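Local coordinates for protein 33 kDa chaperonin (Thermotoga maritima, PDB 1VQ0) that probably acts as a redox-regulated molecular chaperone that protects thermally unfolding and oxidatively damaged proteins from irreversible aggregation, at residues I57-W65 against I179-I187; S91-V99 against A237-C245. One frame throughout, in Å; residues are numbered along the deposited sequence.

Interaction 1. Residues I57-W65 against I179-I187; sequences IGAALVTPW and IAGGFAVQI
Apolar packing of Ile-57, Leu-61 and Trp-65, each four residues after the last, against the strand from Ala-180 to Gln-186 carries most of this contact. The axes of helix 57-62 and the strand approach to 8.4 Å at a signed crossing angle of -48°, and 364 Å² is buried. Ile-57 meets backbone more than side chain: its CD1 lies 3.5 Å from Gly-181 N, while its CG2 settles against the carbonyl group of the same glycine and reaches Gly-182 N at 3.9 Å. Leu-61 straddles the next step of the strand. Its CD1 lies 3.6 Å from Phe-183 C and its CD2 3.5 Å from Gly-182 O, and with CG anti to the carbonyl carbon (chi1 -75°) both methyls reach down onto the backbone. Nearer the Leu-61 backbone, Leu-61 CB and Ala-184 CB are 4.2 Å apart.

The polar end of Gln-186 meets Trp-65. Gln-186 OE1 approaches Trp-65 CZ3 to 3.1 Å, obliquely to the ring and with the amide and indole planes 39° apart, and Ala-184 CB sits at the edge of that ring near its plane. The amide is fixed by other partners: OE1 accepts from Arg-25, which also makes a cation-pi contact with Trp-65, and NE2 bonds to Ser-164. Within 57-65, Ala-60 O is gripped twice, by Thr-63 N and by Thr-63 OG1 at 2.6 Å, where the chain passes into a 3-10 turn.

Val-29 on strand 24-30 and Ile-168 on strand 164-173 also receive Ile-57, so the helix spans neighbouring strands. This is the helix-on-sheet packing of an alpha+beta core, here in the large mixed sheet of Hsp33.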
loop_
_atom_site.group_PDB
_atom_site.type_symbol
_atom_site.label_atom_id
_atom_site.label_comp_id
_atom_site.label_asym_id
_atom_site.label_seq_id
_atom_site.Cartn_x
_atom_site.Cartn_y
_atom_site.Cartn_z
ATOM N N ILE A 57 13.877 -5.406 -15.470
ATOM C CA ILE A 57 14.708 -6.522 -14.953
ATOM C C ILE A 57 14.174 -6.960 -13.569
ATOM O O ILE A 57 13.916 -8.130 -13.344
ATOM C CB ILE A 57 16.189 -6.125 -14.895
ATOM C CG1 ILE A 57 16.712 -5.910 -16.334
ATOM C CG2 ILE A 57 17.041 -7.172 -14.162
ATOM C CD1 ILE A 57 17.955 -5.011 -16.424
ATOM N N GLY A 58 14.005 -5.990 -12.677
ATOM C CA GLY A 58 13.382 -6.195 -11.358
ATOM C C GLY A 58 12.131 -7.030 -11.432
ATOM O O GLY A 58 12.060 -8.081 -10.825
ATOM N N ALA A 59 11.142 -6.550 -12.174
ATOM C CA ALA A 59 9.912 -7.299 -12.425
ATOM C C ALA A 59 10.143 -8.766 -12.966
ATOM O O ALA A 59 9.505 -9.728 -12.503
ATOM C CB ALA A 59 8.990 -6.491 -13.333
ATOM N N ALA A 60 11.046 -8.907 -13.929
ATOM C CA ALA A 60 11.394 -10.206 -14.490
ATOM C C ALA A 60 11.963 -11.151 -13.470
ATOM O O ALA A 60 11.659 -12.319 -13.488
ATOM C CB ALA A 60 12.376 -10.062 -15.584
ATOM N N LEU A 61 12.815 -10.629 -12.596
ATOM C CA LEU A 61 13.495 -11.478 -11.618
ATOM C C LEU A 61 12.563 -12.180 -10.643
ATOM O O LEU A 61 12.911 -13.256 -10.110
ATOM C CB LEU A 61 14.572 -10.680 -10.866
ATOM C CG LEU A 61 15.843 -10.410 -11.690
ATOM C CD1 LEU A 61 16.716 -9.421 -10.967
ATOM C CD2 LEU A 61 16.675 -11.616 -11.998
ATOM N N VAL A 62 11.380 -11.593 -10.399
ATOM C CA VAL A 62 10.413 -12.164 -9.428
ATOM C C VAL A 62 9.435 -13.089 -10.140
ATOM O O VAL A 62 8.730 -13.821 -9.473
ATOM C CB VAL A 62 9.630 -11.112 -8.587
ATOM C CG1 VAL A 62 10.600 -10.169 -7.810
ATOM C CG2 VAL A 62 8.793 -10.252 -9.477
ATOM N N THR A 63 9.417 -13.120 -11.486
ATOM C CA THR A 63 8.425 -14.003 -12.205
ATOM C C THR A 63 8.319 -15.453 -11.754
ATOM O O THR A 63 7.207 -15.977 -11.747
ATOM C CB THR A 63 8.578 -14.024 -13.727
ATOM O OG1 THR A 63 9.942 -14.233 -14.095
ATOM C CG2 THR A 63 8.184 -12.638 -14.342
ATOM N N PRO A 64 9.430 -16.131 -11.440
ATOM C CA PRO A 64 9.345 -17.589 -11.072
ATOM C C PRO A 64 8.553 -17.828 -9.819
ATOM O O PRO A 64 8.187 -18.942 -9.545
ATOM C CB PRO A 64 10.795 -17.964 -10.787
ATOM C CG PRO A 64 11.578 -16.900 -11.462
ATOM C CD PRO A 64 10.816 -15.653 -11.415
ATOM N N TRP A 65 8.286 -16.750 -9.078
ATOM C CA TRP A 65 7.744 -16.841 -7.721
ATOM C C TRP A 65 6.370 -16.260 -7.617
ATOM O O TRP A 65 5.783 -16.264 -6.558
ATOM C CB TRP A 65 8.706 -16.200 -6.719
ATOM C CG TRP A 65 10.092 -16.735 -6.861
ATOM C CD1 TRP A 65 10.462 -18.077 -6.991
ATOM C CD2 TRP A 65 11.300 -15.988 -6.939
ATOM N NE1 TRP A 65 11.823 -18.169 -7.155
ATOM C CE2 TRP A 65 12.361 -16.908 -7.118
ATOM C CE3 TRP A 65 11.604 -14.634 -6.875
ATOM C CZ2 TRP A 65 13.690 -16.502 -7.241
ATOM C CZ3 TRP A 65 12.952 -14.222 -6.972
ATOM C CH2 TRP A 65 13.964 -15.157 -7.143
ATOM N N ILE A 179 23.592 -4.843 -22.781
ATOM C CA ILE A 179 23.381 -5.734 -21.639
ATOM C C ILE A 179 22.194 -5.157 -20.883
ATOM O O ILE A 179 22.135 -3.976 -20.691
ATOM C CB ILE A 179 24.630 -5.691 -20.729
ATOM C CG1 ILE A 179 25.823 -6.311 -21.462
ATOM C CG2 ILE A 179 24.319 -6.293 -19.365
ATOM C CD1 ILE A 179 27.057 -6.469 -20.617
ATOM N N ALA A 180 21.281 -6.023 -20.476
ATOM C CA ALA A 180 20.170 -5.719 -19.620
ATOM C C ALA A 180 19.888 -7.012 -18.820
ATOM O O ALA A 180 19.182 -7.925 -19.280
ATOM C CB ALA A 180 18.985 -5.335 -20.440
ATOM N N GLY A 181 20.506 -7.108 -17.649
ATOM C CA GLY A 181 20.429 -8.308 -16.853
ATOM C C GLY A 181 20.586 -8.070 -15.379
ATOM O O GLY A 181 20.810 -6.955 -14.920
ATOM N N GLY A 182 20.397 -9.138 -14.617
ATOM C CA GLY A 182 20.661 -9.040 -13.198
ATOM C C GLY A 182 20.336 -10.291 -12.443
ATOM O O GLY A 182 19.968 -11.319 -13.022
ATOM N N PHE A 183 20.490 -10.219 -11.136
ATOM C CA PHE A 183 20.079 -11.367 -10.319
ATOM C C PHE A 183 19.413 -10.920 -9.051
ATOM O O PHE A 183 19.537 -9.746 -8.652
ATOM C CB PHE A 183 21.272 -12.273 -10.001
ATOM C CG PHE A 183 22.383 -11.586 -9.269
ATOM C CD1 PHE A 183 22.305 -11.361 -7.899
ATOM C CD2 PHE A 183 23.545 -11.206 -9.961
ATOM C CE1 PHE A 183 23.363 -10.722 -7.234
ATOM C CE2 PHE A 183 24.562 -10.551 -9.341
ATOM C CZ PHE A 183 24.497 -10.322 -7.953
ATOM N N ALA A 184 18.722 -11.875 -8.436
ATOM C CA ALA A 184 18.061 -11.747 -7.133
ATOM C C ALA A 184 18.384 -12.968 -6.285
ATOM O O ALA A 184 18.265 -14.111 -6.746
ATOM C CB ALA A 184 16.516 -11.565 -7.281
ATOM N N VAL A 185 18.825 -12.722 -5.048
ATOM C CA VAL A 185 18.997 -13.789 -4.038
ATOM C C VAL A 185 18.165 -13.393 -2.801
ATOM O O VAL A 185 18.281 -12.259 -2.326
ATOM C CB VAL A 185 20.504 -14.048 -3.686
ATOM C CG1 VAL A 185 20.683 -15.222 -2.734
ATOM C CG2 VAL A 185 21.317 -14.357 -4.941
ATOM N N GLN A 186 17.328 -14.337 -2.330
ATOM C CA GLN A 186 16.320 -14.121 -1.287
ATOM C C GLN A 186 16.264 -15.239 -0.289
ATOM O O GLN A 186 16.276 -16.437 -0.635
ATOM C CB GLN A 186 14.940 -13.936 -1.925
ATOM C CG GLN A 186 14.903 -12.763 -2.924
ATOM C CD GLN A 186 13.497 -12.297 -3.398
ATOM O OE1 GLN A 186 12.826 -12.989 -4.151
ATOM N NE2 GLN A 186 13.102 -11.069 -3.000
ATOM N N ILE A 187 16.218 -14.848 0.975
ATOM C CA ILE A 187 16.149 -15.803 2.062
ATOM C C ILE A 187 14.700 -16.025 2.418
ATOM O O ILE A 187 14.056 -15.169 3.017
ATOM C CB ILE A 187 16.973 -15.354 3.265
ATOM C CG1 ILE A 187 18.456 -15.330 2.864
ATOM C CG2 ILE A 187 16.769 -16.316 4.375
ATOM C CD1 ILE A 187 19.443 -14.684 3.899
#

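Interaction 2. Residues S91-V99 against A237-C245; sequences SEFTVRGYV and AEIKYKCDC. With ZN (zinc ion), chain C.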
loop_
_atom_site.group_PDB
_atom_site.type_symbol
_atom_site.label_atom_id
_atom_site.label_comp_id
_atom_site.label_asym_id
_atom_site.label_seq_id
_atom_site.Cartn_x
_atom_site.Cartn_y
_atom_site.Cartn_z
ATOM N N SER A 91 2.898 -14.240 -14.369
ATOM C CA SER A 91 3.215 -15.631 -14.142
ATOM C C SER A 91 3.617 -16.367 -15.456
ATOM O O SER A 91 4.311 -17.373 -15.393
ATOM C CB SER A 91 2.070 -16.335 -13.440
ATOM O OG SER A 91 0.867 -16.118 -14.121
ATOM N N GLU A 92 3.240 -15.812 -16.620
ATOM C CA GLU A 92 3.607 -16.364 -17.937
ATOM C C GLU A 92 4.955 -15.829 -18.443
ATOM O O GLU A 92 5.259 -15.905 -19.636
ATOM C CB GLU A 92 2.534 -16.078 -19.014
ATOM C CG GLU A 92 1.082 -16.171 -18.581
ATOM C CD GLU A 92 0.579 -14.836 -18.021
ATOM O OE1 GLU A 92 0.628 -13.814 -18.770
ATOM O OE2 GLU A 92 0.151 -14.808 -16.831
ATOM N N PHE A 93 5.739 -15.256 -17.530
ATOM C CA PHE A 93 7.103 -14.830 -17.793
ATOM C C PHE A 93 7.169 -13.703 -18.838
ATOM O O PHE A 93 8.162 -13.568 -19.583
ATOM C CB PHE A 93 7.961 -16.038 -18.200
ATOM C CG PHE A 93 8.136 -17.051 -17.105
ATOM C CD1 PHE A 93 9.034 -16.821 -16.081
ATOM C CD2 PHE A 93 7.384 -18.218 -17.083
ATOM C CE1 PHE A 93 9.197 -17.741 -15.068
ATOM C CE2 PHE A 93 7.542 -19.178 -16.065
ATOM C CZ PHE A 93 8.460 -18.928 -15.055
ATOM N N THR A 94 6.116 -12.876 -18.909
ATOM C CA THR A 94 6.173 -11.698 -19.753
ATOM C C THR A 94 6.298 -10.410 -18.937
ATOM O O THR A 94 6.050 -10.386 -17.742
ATOM C CB THR A 94 4.962 -11.601 -20.733
ATOM O OG1 THR A 94 3.769 -11.242 -20.018
ATOM C CG2 THR A 94 4.678 -12.937 -21.421
ATOM N N VAL A 95 6.701 -9.344 -19.609
ATOM C CA VAL A 95 6.804 -8.043 -18.986
ATOM C C VAL A 95 6.266 -6.923 -19.899
ATOM O O VAL A 95 6.165 -7.068 -21.096
ATOM C CB VAL A 95 8.237 -7.648 -18.549
ATOM C CG1 VAL A 95 8.760 -8.605 -17.541
ATOM C CG2 VAL A 95 9.202 -7.576 -19.730
ATOM N N ARG A 96 5.944 -5.813 -19.276
ATOM C CA ARG A 96 5.691 -4.592 -19.987
ATOM C C ARG A 96 5.893 -3.452 -18.997
ATOM O O ARG A 96 5.954 -3.674 -17.806
ATOM C CB ARG A 96 4.286 -4.578 -20.587
ATOM C CG ARG A 96 3.147 -4.781 -19.553
ATOM C CD ARG A 96 1.764 -4.645 -20.176
ATOM N NE ARG A 96 0.727 -4.733 -19.182
ATOM C CZ ARG A 96 -0.567 -4.625 -19.392
ATOM N NH1 ARG A 96 -1.039 -4.343 -20.610
ATOM N NH2 ARG A 96 -1.404 -4.743 -18.352
ATOM N N GLY A 97 5.971 -2.247 -19.507
ATOM C CA GLY A 97 6.430 -1.115 -18.713
ATOM C C GLY A 97 6.453 0.205 -19.452
ATOM O O GLY A 97 6.301 0.235 -20.666
ATOM N N TYR A 98 6.609 1.294 -18.711
ATOM C CA TYR A 98 6.601 2.657 -19.261
ATOM C C TYR A 98 7.145 3.650 -18.207
ATOM O O TYR A 98 7.222 3.329 -17.005
ATOM C CB TYR A 98 5.203 3.064 -19.713
ATOM C CG TYR A 98 4.142 3.221 -18.598
ATOM C CD1 TYR A 98 3.355 2.162 -18.207
ATOM C CD2 TYR A 98 3.904 4.472 -17.989
ATOM C CE1 TYR A 98 2.380 2.302 -17.182
ATOM C CE2 TYR A 98 2.936 4.631 -16.965
ATOM C CZ TYR A 98 2.190 3.520 -16.564
ATOM O OH TYR A 98 1.195 3.640 -15.604
ATOM N N VAL A 99 7.531 4.837 -18.678
ATOM C CA VAL A 99 7.953 5.921 -17.805
ATOM C C VAL A 99 7.126 7.114 -18.167
ATOM O O VAL A 99 6.630 7.200 -19.290
ATOM C CB VAL A 99 9.426 6.290 -17.917
ATOM C CG1 VAL A 99 10.304 5.146 -17.553
ATOM C CG2 VAL A 99 9.791 6.792 -19.322
ATOM N N ALA A 237 13.287 -20.036 -18.209
ATOM C CA ALA A 237 12.139 -19.641 -19.002
ATOM C C ALA A 237 12.506 -18.458 -19.898
ATOM O O ALA A 237 13.447 -17.734 -19.655
ATOM C CB ALA A 237 10.997 -19.274 -18.108
ATOM N N GLU A 238 11.695 -18.238 -20.903
ATOM C CA GLU A 238 11.872 -17.121 -21.834
ATOM C C GLU A 238 11.082 -15.932 -21.338
ATOM O O GLU A 238 9.888 -16.041 -21.053
ATOM C CB GLU A 238 11.355 -17.555 -23.184
ATOM C CG GLU A 238 11.731 -16.717 -24.379
ATOM C CD GLU A 238 11.292 -17.381 -25.700
ATOM O OE1 GLU A 238 11.182 -18.637 -25.746
ATOM O OE2 GLU A 238 11.056 -16.618 -26.692
ATOM N N ILE A 239 11.753 -14.799 -21.196
ATOM C CA ILE A 239 11.079 -13.516 -20.808
ATOM C C ILE A 239 10.725 -12.805 -22.097
ATOM O O ILE A 239 11.595 -12.705 -22.982
ATOM C CB ILE A 239 12.005 -12.627 -19.926
ATOM C CG1 ILE A 239 12.431 -13.394 -18.667
ATOM C CG2 ILE A 239 11.343 -11.292 -19.553
ATOM C CD1 ILE A 239 11.309 -13.688 -17.684
ATOM N N LYS A 240 9.469 -12.381 -22.248
ATOM C CA LYS A 240 9.070 -11.671 -23.473
ATOM C C LYS A 240 8.364 -10.398 -23.120
ATOM O O LYS A 240 7.604 -10.371 -22.153
ATOM C CB LYS A 240 8.086 -12.485 -24.360
ATOM C CG LYS A 240 8.291 -14.008 -24.508
ATOM C CD LYS A 240 8.885 -14.442 -25.813
ATOM C CE LYS A 240 7.862 -15.008 -26.819
ATOM N NZ LYS A 240 7.748 -16.531 -26.902
ATOM N N TYR A 241 8.618 -9.335 -23.905
ATOM C CA TYR A 241 7.813 -8.141 -23.808
ATOM C C TYR A 241 6.422 -8.515 -24.329
ATOM O O TYR A 241 6.288 -9.048 -25.434
ATOM C CB TYR A 241 8.419 -6.959 -24.602
ATOM C CG TYR A 241 7.955 -5.619 -24.120
ATOM C CD1 TYR A 241 6.767 -5.093 -24.554
ATOM C CD2 TYR A 241 8.663 -4.940 -23.150
ATOM C CE1 TYR A 241 6.314 -3.885 -24.071
ATOM C CE2 TYR A 241 8.225 -3.746 -22.642
ATOM C CZ TYR A 241 7.050 -3.213 -23.117
ATOM O OH TYR A 241 6.602 -2.007 -22.626
ATOM N N LYS A 242 5.380 -8.235 -23.553
ATOM C CA LYS A 242 4.036 -8.479 -24.040
ATOM C C LYS A 242 3.002 -7.577 -23.388
ATOM O O LYS A 242 3.045 -7.348 -22.206
ATOM C CB LYS A 242 3.650 -9.947 -23.842
ATOM C CG LYS A 242 2.661 -10.425 -24.900
ATOM C CD LYS A 242 2.076 -11.787 -24.553
ATOM C CE LYS A 242 0.738 -11.997 -25.272
ATOM N NZ LYS A 242 0.596 -13.410 -25.662
ATOM N N CYS A 243 2.064 -7.100 -24.210
ATOM C CA CYS A 243 0.919 -6.317 -23.808
ATOM C C CYS A 243 -0.385 -7.044 -24.261
ATOM O O CYS A 243 -0.334 -7.882 -25.104
ATOM C CB CYS A 243 0.992 -4.944 -24.446
ATOM S SG CYS A 243 -0.116 -3.761 -23.709
ATOM N N ASP A 244 -1.517 -6.728 -23.631
ATOM C CA ASP A 244 -2.801 -7.326 -23.905
ATOM C C ASP A 244 -3.729 -6.290 -24.557
ATOM O O ASP A 244 -4.908 -6.534 -24.717
ATOM C CB ASP A 244 -3.469 -7.897 -22.616
ATOM C CG ASP A 244 -3.872 -6.801 -21.620
ATOM O OD1 ASP A 244 -3.467 -5.666 -21.817
ATOM O OD2 ASP A 244 -4.584 -6.965 -20.614
ATOM N N CYS A 245 -3.228 -5.117 -24.910
ATOM C CA CYS A 245 -4.091 -4.199 -25.639
ATOM C C CYS A 245 -4.428 -4.764 -27.028
ATOM O O CYS A 245 -3.740 -5.617 -27.582
ATOM C CB CYS A 245 -3.450 -2.834 -25.777
ATOM S SG CYS A 245 -2.045 -2.772 -26.923
HETATM ZN ZN ZN C . -0.375 -2.163 -25.379
HETATM O O HOH W 1 7.144 -15.821 -22.012
HETATM O O HOH W 2 3.568 -8.504 -19.617
#
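Phe-93 and Ala-237 make the clearest bump and hollow: Ala-237 CB stands over the middle of one ring face, 3.6 Å from the centroid of the Phe-93 ring and 6° off its normal. Ile-239 comes in at the ring edge, its CD1 4.2 Å from Phe-93 CD1, and its CG2 turns to Val-95 CG1. On the sheet face that carries Val-95 and Tyr-241, the tyrosine lays one side of its ring against the chain of 95-97. Val-95 O lies over that side toward the rim, and Arg-96 CA makes a CH-pi contact with it. With CG anti to the backbone N (chi1 -157°), the Tyr-241 ring runs along strand 94-99 until OH accepts from Gly-97 N at 3.2 Å; OH also bonds to Trp-277. Thr-94 and Lys-240 point to the other face; just past the strand, Lys-242 CB packs on Thr-94 CB at 3.8 Å, beside a water bridging Thr-94 OG1 and Lys-242 O.

The strands pair in parallel, Thr-94 with Lys-240 and Val-95 with Tyr-241. Val-95 bonds through both N and O to the two residues flanking Tyr-241: its N donates to Lys-240 O, and its O accepts from Lys-242 N at 2.8 Å with an N-H...O angle of 167°.

Arg-96 then stretches, extended from CG to NE, past Lys-242 O. Its NH1 makes a weak hydrogen bond to Cys-243 SG at 3.3 Å, the sulfur lying in the guanidinium plane at its edge, and a salt bridge to Asp-244 OD1 at 3.0 Å whose hydrogen bond is weak, with the two planar groups nearly perpendicular. Cys-243 and Cys-245 bind the zinc ion, completed by Cys-275 and Cys-278. The guanidinium charge is thus shared between Asp-244 and Cys-243 SG, and may modestly stabilise the zinc-bound sulfur.

Both contacts reach the same ten-stranded mixed sheet. Their centres lie 14 Å apart, and their segments alternate along the chain: 57-65, 91-99, 179-187, 237-245. Interaction 1 lays the end of helix 46-62 on strand 176-187, whereas interaction 2 pairs strand 94-99 with strand 235-241; strands 13-19 and 24-30 lie between 235-241 and 176-187. The two meet directly where Thr-63 OG1 packs 3.4 Å from Phe-93 CD1 and Ala-60 CB lies 4.3 Å from Ile-239 CG2. The helix therefore joins both regions of the sheet, and the chain leaves strand 235-241 straight into the zinc site, linking the folded core to the presumed redox centre.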